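Local coordinates for prolyl oligopeptidase (Novosphingobium capsulatum, PDB 1YR2), which probably hydrolyses oligopeptides as a serine endopeptidase of the S9A family, cutting after proline and much less readily after alanine, at residues Ala96-Arg101 and Asp708-Leu713; Tyr179-Gly184 and Thr190-Gly195; Gln258-Thr263 and Gly307-Leu312; Val369-Asn374 and Phe391-Lys396; Met476-Arg481 and Asn561-Arg566. All blocks are in the same frame, centred on the assembly; numbering follows the deposited sequence.

Contact 1: residues Ala96-Arg101 and Asp708-Leu713; sequences AALEKR and DVQAFL
The side-chain amide of Gln710 gives its NE2 to a hydrogen bond with Gly509 O, outside the contact, and sets its OE1 against Leu98 CD2 at 4.0 Å. This is helix-to-helix packing in the catalytic part of the enzyme, the alpha/beta-hydrolase domain: helix 95-105, from the N-terminal end of the chain, lies against helix 699-717 near the C-terminal end, as in other prolyl oligopeptidases, where the catalytic domain is built from both ends of the chain. One side chain, Leu98, carries most of the contact. CG of Leu98 is anti to its own carbonyl carbon (chi1 -68°), which carries the two methyls over to the facing helix. CD2 goes to the amide of Gln710, while CD1 presses on the backbone, 3.7 Å from Gln710 C and 3.5 Å from Ala711 N. The small side chain of Ala711 probably helps the helices come this close, with the CA atoms of Leu98 and Ala711 7.0 Å apart. Beside this apolar patch Arg95 spans the two helices, its guanidinium forming salt bridges with Asp708 OD1 and Glu99 OE2 that would be expected to offset the like charges of the two carboxylates, while Asp708 OD2 turns to a second arginine, Arg686. Thr512 of helix 508-514 touches both Leu98 and Gln710, closing one flank. Methyl also meets methyl, Leu98 CD1 lying 4.1 Å from Ala711 CB.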
# COMPACT_ATOMS: atom_id res chain seq x y z
N ALA A 96 -23.63 -16.45 2.53
CA ALA A 96 -23.43 -17.21 1.30
C ALA A 96 -23.12 -16.34 0.11
O ALA A 96 -22.18 -16.62 -0.64
CB ALA A 96 -24.69 -18.03 1.01
N ALA A 97 -23.91 -15.29 -0.06
CA ALA A 97 -23.82 -14.42 -1.21
C ALA A 97 -22.55 -13.60 -1.13
O ALA A 97 -21.89 -13.33 -2.14
CB ALA A 97 -25.01 -13.50 -1.26
N LEU A 98 -22.17 -13.22 0.08
CA LEU A 98 -20.94 -12.43 0.26
C LEU A 98 -19.70 -13.26 0.02
O LEU A 98 -18.76 -12.78 -0.62
CB LEU A 98 -20.87 -11.79 1.63
CG LEU A 98 -21.92 -10.70 1.86
CD1 LEU A 98 -22.22 -10.55 3.38
CD2 LEU A 98 -21.57 -9.35 1.27
N GLU A 99 -19.67 -14.48 0.55
CA GLU A 99 -18.54 -15.40 0.35
C GLU A 99 -18.34 -15.70 -1.14
O GLU A 99 -17.23 -15.78 -1.60
CB GLU A 99 -18.70 -16.73 1.08
CG GLU A 99 -17.49 -17.64 0.94
CD GLU A 99 -17.62 -18.99 1.65
OE1 GLU A 99 -18.43 -19.85 1.21
OE2 GLU A 99 -16.89 -19.21 2.66
N LYS A 100 -19.45 -15.88 -1.85
CA LYS A 100 -19.41 -16.17 -3.28
C LYS A 100 -18.86 -14.96 -4.06
O LYS A 100 -18.08 -15.14 -4.98
CB LYS A 100 -20.80 -16.52 -3.77
CG LYS A 100 -20.92 -16.88 -5.24
CD LYS A 100 -22.39 -17.18 -5.60
CE LYS A 100 -22.68 -16.92 -7.08
NZ LYS A 100 -22.27 -18.07 -7.93
N ARG A 101 -19.33 -13.76 -3.73
CA ARG A 101 -18.83 -12.57 -4.40
C ARG A 101 -17.32 -12.42 -4.17
O ARG A 101 -16.57 -12.19 -5.14
CB ARG A 101 -19.55 -11.30 -3.94
CG ARG A 101 -19.25 -10.09 -4.82
CD ARG A 101 -19.88 -10.23 -6.18
NE ARG A 101 -19.31 -9.35 -7.18
CZ ARG A 101 -18.31 -9.68 -8.01
NH1 ARG A 101 -17.61 -10.82 -7.87
NH2 ARG A 101 -17.92 -8.80 -8.90
N ASP A 708 -17.78 -13.66 7.04
CA ASP A 708 -18.36 -13.65 8.40
C ASP A 708 -18.58 -12.22 8.89
O ASP A 708 -19.66 -11.84 9.34
CB ASP A 708 -17.41 -14.32 9.38
CG ASP A 708 -17.50 -15.86 9.38
OD1 ASP A 708 -18.42 -16.45 8.73
OD2 ASP A 708 -16.68 -16.57 10.02
N VAL A 709 -17.53 -11.44 8.83
CA VAL A 709 -17.61 -10.06 9.31
C VAL A 709 -18.63 -9.31 8.50
O VAL A 709 -19.48 -8.63 9.05
CB VAL A 709 -16.21 -9.39 9.25
CG1 VAL A 709 -16.27 -7.88 9.49
CG2 VAL A 709 -15.26 -10.03 10.23
N GLN A 710 -18.55 -9.37 7.18
CA GLN A 710 -19.48 -8.60 6.40
C GLN A 710 -20.93 -9.08 6.52
O GLN A 710 -21.86 -8.29 6.45
CB GLN A 710 -19.02 -8.48 4.95
CG GLN A 710 -17.83 -7.55 4.82
CD GLN A 710 -17.43 -7.25 3.39
OE1 GLN A 710 -18.17 -7.61 2.43
NE2 GLN A 710 -16.31 -6.56 3.22
N ALA A 711 -21.14 -10.37 6.66
CA ALA A 711 -22.50 -10.88 6.91
C ALA A 711 -23.04 -10.31 8.23
O ALA A 711 -24.21 -9.92 8.30
CB ALA A 711 -22.47 -12.39 6.99
N PHE A 712 -22.20 -10.28 9.26
CA PHE A 712 -22.58 -9.70 10.58
C PHE A 712 -22.92 -8.22 10.41
O PHE A 712 -24.00 -7.74 10.78
CB PHE A 712 -21.44 -9.92 11.56
CG PHE A 712 -21.72 -9.50 12.97
CD1 PHE A 712 -21.38 -8.24 13.40
CD2 PHE A 712 -22.20 -10.40 13.88
CE1 PHE A 712 -21.60 -7.89 14.74
CE2 PHE A 712 -22.41 -10.07 15.23
CZ PHE A 712 -22.12 -8.83 15.64
N LEU A 713 -22.01 -7.46 9.83
CA LEU A 713 -22.27 -6.03 9.60
C LEU A 713 -23.50 -5.79 8.70
O LEU A 713 -24.28 -4.85 8.94
CB LEU A 713 -21.04 -5.33 8.99
CG LEU A 713 -19.74 -5.45 9.79
CD1 LEU A 713 -18.59 -4.68 9.10
CD2 LEU A 713 -19.93 -4.94 11.23

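Contact 2: residues Tyr179-Gly184 and Thr190-Gly195; sequences YSVQDG and TVKFVG
Tyr179 and Lys192 form the centre of this antiparallel hairpin, joined through their backbones as well as their side chains. Lys192 N gives its hydrogen to Tyr179 O at 2.8 Å, almost straight (169°), and Tyr179 N returns a bond to Lys192 O. Two residues along, Val181 and Thr190 make the second hydrogen-bonded pair, Val181 N reaching Thr190 O at 2.9 Å. Between them Ser180 and Val191 are a non-hydrogen-bonded pair, their CA atoms only 4.5 Å apart. On the face that carries Tyr179, Val181, Thr190 and Lys192, the phenol ring swings across to the partner strand: chi1 of 63° wedges CG between the backbone N and the carbonyl carbon. Lys192 CB then sits over one ring face in a CH-pi contact, 3.9 Å from the centroid, and the extended lysine chain runs on past the hydroxyl to Val181 CG2. Were Tyr179 cut back to an alanine, Lys192 CB would lose the face it lies on and the lysine chain would probably be freer to turn. Farther out, a water ties Val181 O and Asp183 OD2 to Thr190 OG1, which is also hydrogen-bonded to Lys207. The two strands are the middle pair of a four-stranded propeller blade, with strand 163-170 hydrogen-bonded beyond Ser180 and strand 204-210 beyond Val191.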
# COMPACT_ATOMS: atom_id res chain seq x y z
N TYR A 179 18.57 -10.75 -17.04
CA TYR A 179 17.72 -10.95 -15.92
C TYR A 179 18.44 -11.51 -14.72
O TYR A 179 19.44 -12.18 -14.87
CB TYR A 179 16.50 -11.79 -16.30
CG TYR A 179 16.82 -13.14 -16.76
CD1 TYR A 179 17.28 -13.38 -18.05
CD2 TYR A 179 16.59 -14.22 -15.93
CE1 TYR A 179 17.55 -14.67 -18.48
CE2 TYR A 179 16.89 -15.49 -16.35
CZ TYR A 179 17.33 -15.70 -17.62
OH TYR A 179 17.61 -16.98 -18.05
N SER A 180 17.90 -11.20 -13.54
CA SER A 180 18.46 -11.59 -12.25
C SER A 180 17.64 -12.72 -11.63
O SER A 180 16.40 -12.59 -11.51
CB SER A 180 18.33 -10.38 -11.35
OG SER A 180 19.10 -10.58 -10.26
N VAL A 181 18.31 -13.74 -11.14
CA VAL A 181 17.68 -14.94 -10.60
C VAL A 181 18.09 -15.14 -9.15
O VAL A 181 19.26 -15.04 -8.82
CB VAL A 181 18.15 -16.20 -11.37
CG1 VAL A 181 17.47 -17.42 -10.83
CG2 VAL A 181 17.86 -16.08 -12.89
N GLN A 182 17.13 -15.48 -8.31
CA GLN A 182 17.37 -15.69 -6.89
C GLN A 182 17.12 -17.15 -6.64
O GLN A 182 16.04 -17.64 -6.98
CB GLN A 182 16.39 -14.86 -6.07
CG GLN A 182 16.35 -15.24 -4.57
CD GLN A 182 15.32 -14.42 -3.80
OE1 GLN A 182 14.21 -14.20 -4.28
NE2 GLN A 182 15.68 -13.96 -2.64
N ASP A 183 18.06 -17.82 -6.01
CA ASP A 183 17.88 -19.23 -5.60
C ASP A 183 17.53 -19.28 -4.13
O ASP A 183 18.27 -18.78 -3.28
CB ASP A 183 19.14 -20.04 -5.89
CG ASP A 183 19.25 -20.44 -7.38
OD1 ASP A 183 18.70 -21.49 -7.78
OD2 ASP A 183 19.84 -19.72 -8.23
N GLY A 184 16.39 -19.89 -3.83
CA GLY A 184 15.87 -19.94 -2.46
C GLY A 184 15.54 -18.54 -1.99
O GLY A 184 14.92 -17.73 -2.71
N THR A 190 22.16 -14.38 -9.58
CA THR A 190 22.93 -14.76 -10.75
C THR A 190 22.30 -13.97 -11.87
O THR A 190 21.07 -14.02 -12.02
CB THR A 190 22.80 -16.22 -11.08
OG1 THR A 190 23.30 -17.02 -9.99
CG2 THR A 190 23.65 -16.58 -12.38
N VAL A 191 23.09 -13.22 -12.65
CA VAL A 191 22.53 -12.53 -13.81
C VAL A 191 22.75 -13.35 -15.05
O VAL A 191 23.82 -13.81 -15.29
CB VAL A 191 23.14 -11.16 -13.98
CG1 VAL A 191 22.60 -10.48 -15.22
CG2 VAL A 191 22.82 -10.29 -12.72
N LYS A 192 21.70 -13.58 -15.82
CA LYS A 192 21.73 -14.43 -17.02
C LYS A 192 21.18 -13.57 -18.17
O LYS A 192 20.65 -12.48 -17.97
CB LYS A 192 20.82 -15.63 -16.82
CG LYS A 192 21.32 -16.60 -15.79
CD LYS A 192 20.44 -17.82 -15.66
CE LYS A 192 20.82 -18.57 -14.41
NZ LYS A 192 20.18 -19.90 -14.32
N PHE A 193 21.28 -14.09 -19.38
CA PHE A 193 20.89 -13.34 -20.56
C PHE A 193 20.14 -14.30 -21.51
O PHE A 193 20.48 -15.48 -21.65
CB PHE A 193 22.13 -12.76 -21.25
CG PHE A 193 22.97 -11.82 -20.40
CD1 PHE A 193 23.92 -12.31 -19.51
CD2 PHE A 193 22.81 -10.43 -20.51
CE1 PHE A 193 24.66 -11.45 -18.73
CE2 PHE A 193 23.57 -9.56 -19.78
CZ PHE A 193 24.49 -10.04 -18.88
N VAL A 194 19.18 -13.75 -22.23
CA VAL A 194 18.49 -14.46 -23.29
C VAL A 194 18.49 -13.58 -24.56
O VAL A 194 18.49 -12.34 -24.49
CB VAL A 194 17.07 -14.83 -22.81
CG1 VAL A 194 16.22 -13.61 -22.54
CG2 VAL A 194 16.37 -15.71 -23.75
N GLY A 195 18.59 -14.22 -25.72
CA GLY A 195 18.39 -13.56 -26.99
C GLY A 195 16.90 -13.45 -27.23
O GLY A 195 16.13 -14.38 -27.06
O HOH W 1 21.34 -17.46 -8.35

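Contact 3: residues Gln258-Thr263 and Gly307-Leu312; sequences QPVFAT and GPVTAL
An apolar contact between neighbouring sheets, made near the protein surface without a hydrogen bond across it, joins Val260 and Phe261 to Val309. Strand 258-261 is the last of one four-stranded blade and strand 305-311 the last of the next, and the two meet without a backbone hydrogen bond between them; the nearest CA atoms, those of Phe261 and Val309, are 7.4 Å apart. Val309 does the reaching, with its two methyls spread over different partners. CG1, anti to the backbone N (chi1 -179°), approaches the Phe261 ring obliquely, 3.5 Å from CD1 and 3.6 Å from CE1. CG2 turns to Val260, lying 3.6 Å from its O and 4.4 Å from its CG1. The irregular strand probably helps one valine engage two consecutive residues: Val260 and Phe261 both face Val245 in a classic beta bulge. The phenylalanine ring is held from further sides, edge-to-face with His271 and inclined against His297, both in the blade that carries Val309. Packing of this kind, blade against blade through side chains rather than shared backbone bonds, is how a beta-propeller is assembled.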
# COMPACT_ATOMS: atom_id res chain seq x y z
N GLN A 258 35.37 -5.28 -16.15
CA GLN A 258 36.13 -4.08 -15.87
C GLN A 258 35.50 -3.37 -14.62
O GLN A 258 34.32 -3.09 -14.66
CB GLN A 258 35.97 -3.20 -17.09
CG GLN A 258 36.56 -1.78 -17.04
CD GLN A 258 36.34 -1.06 -18.38
OE1 GLN A 258 36.61 -1.65 -19.42
NE2 GLN A 258 35.81 0.18 -18.35
N PRO A 259 36.27 -3.05 -13.59
CA PRO A 259 35.78 -2.29 -12.44
C PRO A 259 35.43 -0.86 -12.83
O PRO A 259 36.14 -0.24 -13.60
CB PRO A 259 36.96 -2.32 -11.47
CG PRO A 259 38.12 -2.74 -12.23
CD PRO A 259 37.71 -3.36 -13.49
N VAL A 260 34.31 -0.35 -12.34
CA VAL A 260 33.86 1.01 -12.67
C VAL A 260 33.89 1.93 -11.49
O VAL A 260 34.35 3.07 -11.60
CB VAL A 260 32.43 0.97 -13.25
CG1 VAL A 260 31.91 2.39 -13.50
CG2 VAL A 260 32.44 0.20 -14.55
N PHE A 261 33.42 1.45 -10.33
CA PHE A 261 33.34 2.31 -9.14
C PHE A 261 33.38 1.53 -7.84
O PHE A 261 32.71 0.50 -7.70
CB PHE A 261 32.06 3.14 -9.15
CG PHE A 261 32.08 4.28 -8.16
CD1 PHE A 261 32.99 5.32 -8.30
CD2 PHE A 261 31.20 4.31 -7.08
CE1 PHE A 261 33.04 6.32 -7.41
CE2 PHE A 261 31.24 5.36 -6.19
CZ PHE A 261 32.14 6.35 -6.34
N ALA A 262 34.15 2.07 -6.91
CA ALA A 262 34.23 1.59 -5.54
C ALA A 262 34.55 2.74 -4.60
O ALA A 262 35.10 3.76 -5.05
CB ALA A 262 35.29 0.51 -5.42
N THR A 263 34.25 2.57 -3.31
CA THR A 263 34.68 3.51 -2.26
C THR A 263 35.49 2.76 -1.20
O THR A 263 34.95 2.35 -0.19
CB THR A 263 33.50 4.23 -1.57
OG1 THR A 263 32.48 3.29 -1.18
CG2 THR A 263 32.85 5.20 -2.52
N GLY A 307 33.96 7.34 -19.13
CA GLY A 307 35.00 8.25 -18.72
C GLY A 307 35.24 8.22 -17.21
O GLY A 307 34.70 7.38 -16.49
N PRO A 308 36.06 9.14 -16.73
CA PRO A 308 36.34 9.22 -15.29
C PRO A 308 35.06 9.45 -14.49
O PRO A 308 34.18 10.19 -14.93
CB PRO A 308 37.27 10.44 -15.18
CG PRO A 308 37.75 10.72 -16.51
CD PRO A 308 36.77 10.18 -17.51
N VAL A 309 34.94 8.79 -13.35
CA VAL A 309 33.78 8.91 -12.44
C VAL A 309 34.03 10.10 -11.52
O VAL A 309 35.09 10.15 -10.85
CB VAL A 309 33.56 7.63 -11.61
CG1 VAL A 309 32.33 7.77 -10.68
CG2 VAL A 309 33.32 6.44 -12.50
N THR A 310 33.13 11.09 -11.53
CA THR A 310 33.28 12.27 -10.66
C THR A 310 32.10 12.44 -9.76
O THR A 310 30.99 12.05 -10.09
CB THR A 310 33.38 13.56 -11.45
OG1 THR A 310 32.39 13.54 -12.47
CG2 THR A 310 34.73 13.70 -12.15
N ALA A 311 32.33 13.07 -8.63
CA ALA A 311 31.31 13.25 -7.62
C ALA A 311 30.45 14.42 -8.02
O ALA A 311 30.97 15.50 -8.26
CB ALA A 311 31.98 13.54 -6.28
N LEU A 312 29.14 14.24 -8.07
CA LEU A 312 28.24 15.38 -8.32
C LEU A 312 27.65 15.86 -6.99
O LEU A 312 27.57 17.02 -6.75
CB LEU A 312 27.13 14.91 -9.24
CG LEU A 312 26.53 15.71 -10.38
CD1 LEU A 312 25.08 15.34 -10.59
CD2 LEU A 312 26.77 17.22 -10.34

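Contact 4: residues Val369-Asn374 and Phe391-Lys396; sequences VGIAGN and FDLDGK
The flat group at the centre of this contact is the peptide carbonyl of Asn374, whose oxygen meets Leu393 from two directions: Leu393 CG lies 3.5 Å from Asn374 O, and a bound water, 2.6 Å from the same oxygen, carries the link on to Leu393 N at 3.0 Å. Both residues sit at strand-connecting turns of one propeller blade. Asn374 belongs to the tight connection between the first and second strands, which Gly373 enters with positive phi; Leu393 is the second residue of a type I beta turn, Asp392 to Gly395, joining the third strand to the fourth. The turns thus meet at one end of the blade without a direct hydrogen bond between them. Beyond this polar link the leucine packs against apolar atoms. CG stands anti to the leucine's carbonyl carbon (chi1 -66°), and the CD2 branch arrives at about a right angle to Ile371, touching both its CG2 and CD1, the latter at 4.1 Å. Leu393 also reaches into the preceding blade, where its side chain rests on Val326 and its carbonyl accepts from Trp331 NE1. With an alanine at Leu393, Ile371 CD1 would lose the CD2 methyl it packs on, and a gap would probably open beside Asn374 O, where Leu393 CG now lies. The turn is braced from within. Gly395 N bonds to Asp392 O, while Asp394 makes an Asx turn: Lys396 N comes to its OD1 at 3.2 Å from above the carboxylate plane, 43° out of it.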
# COMPACT_ATOMS: atom_id res chain seq x y z
N VAL A 369 8.85 10.69 -10.12
CA VAL A 369 8.89 11.47 -11.34
C VAL A 369 9.42 10.56 -12.42
O VAL A 369 10.30 9.78 -12.15
CB VAL A 369 9.82 12.68 -11.20
CG1 VAL A 369 10.03 13.32 -12.52
CG2 VAL A 369 9.25 13.68 -10.24
N GLY A 370 8.88 10.66 -13.61
CA GLY A 370 9.45 9.99 -14.76
C GLY A 370 9.47 10.93 -15.94
O GLY A 370 8.74 11.93 -15.98
N ILE A 371 10.29 10.62 -16.94
CA ILE A 371 10.33 11.39 -18.14
C ILE A 371 9.82 10.55 -19.32
O ILE A 371 10.20 9.38 -19.46
CB ILE A 371 11.74 11.92 -18.40
CG1 ILE A 371 12.06 13.05 -17.41
CG2 ILE A 371 11.82 12.52 -19.79
CD1 ILE A 371 13.53 13.60 -17.44
N ALA A 372 8.94 11.15 -20.12
CA ALA A 372 8.43 10.49 -21.33
C ALA A 372 8.06 11.53 -22.37
O ALA A 372 7.54 12.59 -22.05
CB ALA A 372 7.22 9.59 -20.99
N GLY A 373 8.34 11.22 -23.64
CA GLY A 373 8.03 12.14 -24.71
C GLY A 373 9.00 13.30 -24.50
O GLY A 373 10.21 13.07 -24.41
N ASN A 374 8.49 14.51 -24.31
CA ASN A 374 9.38 15.65 -24.04
C ASN A 374 9.06 16.29 -22.71
O ASN A 374 9.33 17.45 -22.53
CB ASN A 374 9.29 16.74 -25.12
CG ASN A 374 9.78 16.24 -26.46
OD1 ASN A 374 10.77 15.47 -26.54
ND2 ASN A 374 9.08 16.61 -27.52
N PHE A 391 5.12 18.62 -16.92
CA PHE A 391 5.97 19.83 -17.11
C PHE A 391 6.86 19.62 -18.32
O PHE A 391 7.25 18.48 -18.61
CB PHE A 391 6.89 20.06 -15.91
CG PHE A 391 6.19 20.23 -14.61
CD1 PHE A 391 5.86 19.10 -13.84
CD2 PHE A 391 5.78 21.48 -14.16
CE1 PHE A 391 5.22 19.21 -12.65
CE2 PHE A 391 5.09 21.59 -12.92
CZ PHE A 391 4.83 20.40 -12.17
N ASP A 392 7.19 20.68 -19.05
CA ASP A 392 8.33 20.65 -19.96
C ASP A 392 9.60 20.34 -19.16
O ASP A 392 9.65 20.56 -17.98
CB ASP A 392 8.51 22.02 -20.69
CG ASP A 392 7.34 22.36 -21.61
OD1 ASP A 392 6.60 21.46 -22.08
OD2 ASP A 392 7.07 23.53 -21.92
N LEU A 393 10.64 19.90 -19.84
CA LEU A 393 11.88 19.54 -19.20
C LEU A 393 12.53 20.70 -18.47
O LEU A 393 13.26 20.49 -17.50
CB LEU A 393 12.86 18.93 -20.24
CG LEU A 393 12.44 17.57 -20.87
CD1 LEU A 393 13.47 17.00 -21.86
CD2 LEU A 393 12.14 16.59 -19.82
N ASP A 394 12.20 21.92 -18.86
CA ASP A 394 12.75 23.11 -18.20
C ASP A 394 11.86 23.59 -17.03
O ASP A 394 12.15 24.62 -16.39
CB ASP A 394 13.00 24.20 -19.24
CG ASP A 394 11.72 24.88 -19.72
OD1 ASP A 394 10.60 24.32 -19.54
OD2 ASP A 394 11.73 25.98 -20.31
N GLY A 395 10.77 22.88 -16.76
CA GLY A 395 9.90 23.19 -15.65
C GLY A 395 8.59 23.87 -16.00
O GLY A 395 7.75 24.12 -15.13
N LYS A 396 8.40 24.24 -17.26
CA LYS A 396 7.19 24.98 -17.59
C LYS A 396 5.95 24.06 -17.40
O LYS A 396 5.89 22.99 -17.99
CB LYS A 396 7.25 25.45 -19.01
CG LYS A 396 6.06 26.32 -19.43
CD LYS A 396 6.18 26.72 -20.94
CE LYS A 396 5.08 27.75 -21.36
NZ LYS A 396 3.94 27.02 -22.04
O HOH W 2 10.34 19.85 -22.86

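Contact 5: residues Met476-Arg481 and Asn561-Arg566; sequences MFIVRR and NGVTPR
Ile478 and Val563 mark the nearest passage of two unlike backbones, with their CA atoms 8.5 Å apart, a distance that leaves side chains and one water to bridge the gap. Residues 476-481 are regular strand, and the two-residue repeat directs both Ile478 and Arg480 at the partner. Residues 561-566 have no regular structure: Asn561 is the first to depart from helical angles after helix 544-560, Gly562 follows with positive phi (77°), and the next residue, Val563, points toward the strand. Its CG1 serves both neighbours, touching Ile478 CG2 at 4.0 Å and Arg480 NH1 at an equal distance, and comes at the guanidinium obliquely; CG2 adds a touch on the same nitrogen. Arg480 folds back over its own strand, its chain bent at chi3 (-67°), and this lays one face of the guanidinium on Ile478 CG2, 3.5 Å from the plane and offset toward the rim. In that plane, at the edge, NH1 gives a hydrogen to a water at 2.9 Å, and the water donates in turn to Val563 O at 2.7 Å. NH2 is engaged by a salt bridge to Glu462, which probably fixes the rotation of the group. Strand 473-481 runs between strands 459-467 and 519-523 of the eight-stranded alpha/beta-hydrolase sheet. Trp557 of helix 544-560 packs on Ile478, and the loop carrying Val563 leads from that helix into strand 569-574.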
# COMPACT_ATOMS: atom_id res chain seq x y z
N MET A 476 -12.66 12.61 3.29
CA MET A 476 -13.29 11.29 3.28
C MET A 476 -13.63 10.88 1.85
O MET A 476 -14.14 11.68 1.07
CB MET A 476 -14.54 11.27 4.15
CG MET A 476 -15.30 9.95 4.13
SD MET A 476 -16.45 9.85 5.53
CE MET A 476 -17.36 11.35 5.36
N PHE A 477 -13.37 9.60 1.55
CA PHE A 477 -13.75 8.96 0.29
C PHE A 477 -15.06 8.24 0.51
O PHE A 477 -15.30 7.66 1.58
CB PHE A 477 -12.74 7.88 -0.15
CG PHE A 477 -11.37 8.39 -0.46
CD1 PHE A 477 -11.17 9.26 -1.51
CD2 PHE A 477 -10.28 8.02 0.32
CE1 PHE A 477 -9.92 9.78 -1.77
CE2 PHE A 477 -9.01 8.53 0.04
CZ PHE A 477 -8.84 9.39 -1.02
N ILE A 478 -15.94 8.31 -0.47
CA ILE A 478 -17.21 7.58 -0.45
C ILE A 478 -17.33 6.86 -1.77
O ILE A 478 -17.19 7.48 -2.84
CB ILE A 478 -18.36 8.61 -0.31
CG1 ILE A 478 -18.26 9.33 1.02
CG2 ILE A 478 -19.74 7.90 -0.36
CD1 ILE A 478 -19.03 10.60 1.02
N VAL A 479 -17.57 5.55 -1.73
CA VAL A 479 -17.47 4.72 -2.90
C VAL A 479 -18.75 3.94 -3.00
O VAL A 479 -19.14 3.27 -2.07
CB VAL A 479 -16.31 3.71 -2.78
CG1 VAL A 479 -16.13 2.98 -4.10
CG2 VAL A 479 -15.04 4.42 -2.41
N ARG A 480 -19.41 4.06 -4.13
CA ARG A 480 -20.73 3.42 -4.31
C ARG A 480 -20.90 2.97 -5.73
O ARG A 480 -20.46 3.63 -6.67
CB ARG A 480 -21.82 4.43 -4.04
CG ARG A 480 -22.01 4.72 -2.57
CD ARG A 480 -22.97 5.86 -2.27
NE ARG A 480 -22.46 7.15 -2.73
CZ ARG A 480 -23.04 8.30 -2.41
NH1 ARG A 480 -24.13 8.30 -1.67
NH2 ARG A 480 -22.55 9.45 -2.86
N ARG A 481 -21.56 1.84 -5.88
CA ARG A 481 -22.04 1.44 -7.18
C ARG A 481 -23.09 2.45 -7.72
O ARG A 481 -23.75 3.13 -6.97
CB ARG A 481 -22.61 0.02 -7.06
CG ARG A 481 -22.72 -0.73 -8.36
CD ARG A 481 -23.08 -2.18 -8.08
NE ARG A 481 -24.32 -2.28 -7.31
CZ ARG A 481 -24.78 -3.38 -6.74
NH1 ARG A 481 -24.04 -4.48 -6.78
NH2 ARG A 481 -25.92 -3.38 -6.07
N ASN A 561 -25.84 13.84 5.69
CA ASN A 561 -25.75 14.22 4.29
C ASN A 561 -26.34 13.20 3.35
O ASN A 561 -26.14 13.27 2.14
CB ASN A 561 -24.31 14.60 3.95
CG ASN A 561 -23.92 15.89 4.60
OD1 ASN A 561 -24.18 16.96 4.02
ND2 ASN A 561 -23.46 15.84 5.87
N GLY A 562 -27.11 12.26 3.90
CA GLY A 562 -27.87 11.33 3.08
C GLY A 562 -27.14 10.17 2.44
O GLY A 562 -27.72 9.47 1.57
N VAL A 563 -25.89 9.91 2.85
CA VAL A 563 -25.17 8.71 2.38
C VAL A 563 -25.64 7.44 3.08
O VAL A 563 -25.69 6.39 2.46
CB VAL A 563 -23.66 8.83 2.59
CG1 VAL A 563 -22.93 7.60 2.09
CG2 VAL A 563 -23.14 10.06 1.88
N THR A 564 -26.01 7.57 4.36
CA THR A 564 -26.29 6.44 5.25
C THR A 564 -27.53 6.66 6.09
O THR A 564 -27.71 7.74 6.62
CB THR A 564 -25.09 6.32 6.22
OG1 THR A 564 -23.89 6.25 5.43
CG2 THR A 564 -25.14 5.00 7.05
N PRO A 565 -28.37 5.64 6.26
CA PRO A 565 -29.50 5.77 7.19
C PRO A 565 -29.03 5.95 8.61
O PRO A 565 -27.92 5.52 8.97
CB PRO A 565 -30.28 4.45 7.03
CG PRO A 565 -29.79 3.83 5.77
CD PRO A 565 -28.38 4.35 5.56
N ARG A 566 -29.86 6.58 9.42
CA ARG A 566 -29.58 6.77 10.84
C ARG A 566 -29.09 5.50 11.54
O ARG A 566 -28.14 5.55 12.35
CB ARG A 566 -30.83 7.32 11.55
CG ARG A 566 -30.65 7.61 13.03
CD ARG A 566 -29.53 8.58 13.30
NE ARG A 566 -29.20 8.70 14.72
CZ ARG A 566 -28.36 7.93 15.39
NH1 ARG A 566 -27.72 6.91 14.81
NH2 ARG A 566 -28.17 8.17 16.69
O HOH W 3 -25.62 6.22 -0.27

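Contact 1 pairs segments 607 residues apart, and the other four lie within the loop it closes. Contacts 2, 3 and 4 follow one another along the chain through the seven-bladed propeller: contact 2 within a blade, contact 3 between two successive blades and contact 4 within a later one, their centres 25 to 33 Å apart. Contact 5 comes next, in the catalytic alpha/beta-hydrolase domain, where its centre is 20 Å from that of contact 1. The centres of contacts 1 and 3 are about 59 Å apart, on opposite sides of the chain's centre. The propeller is thus inserted into the catalytic domain, which packing between both chain ends completes, as in other prolyl oligopeptidases.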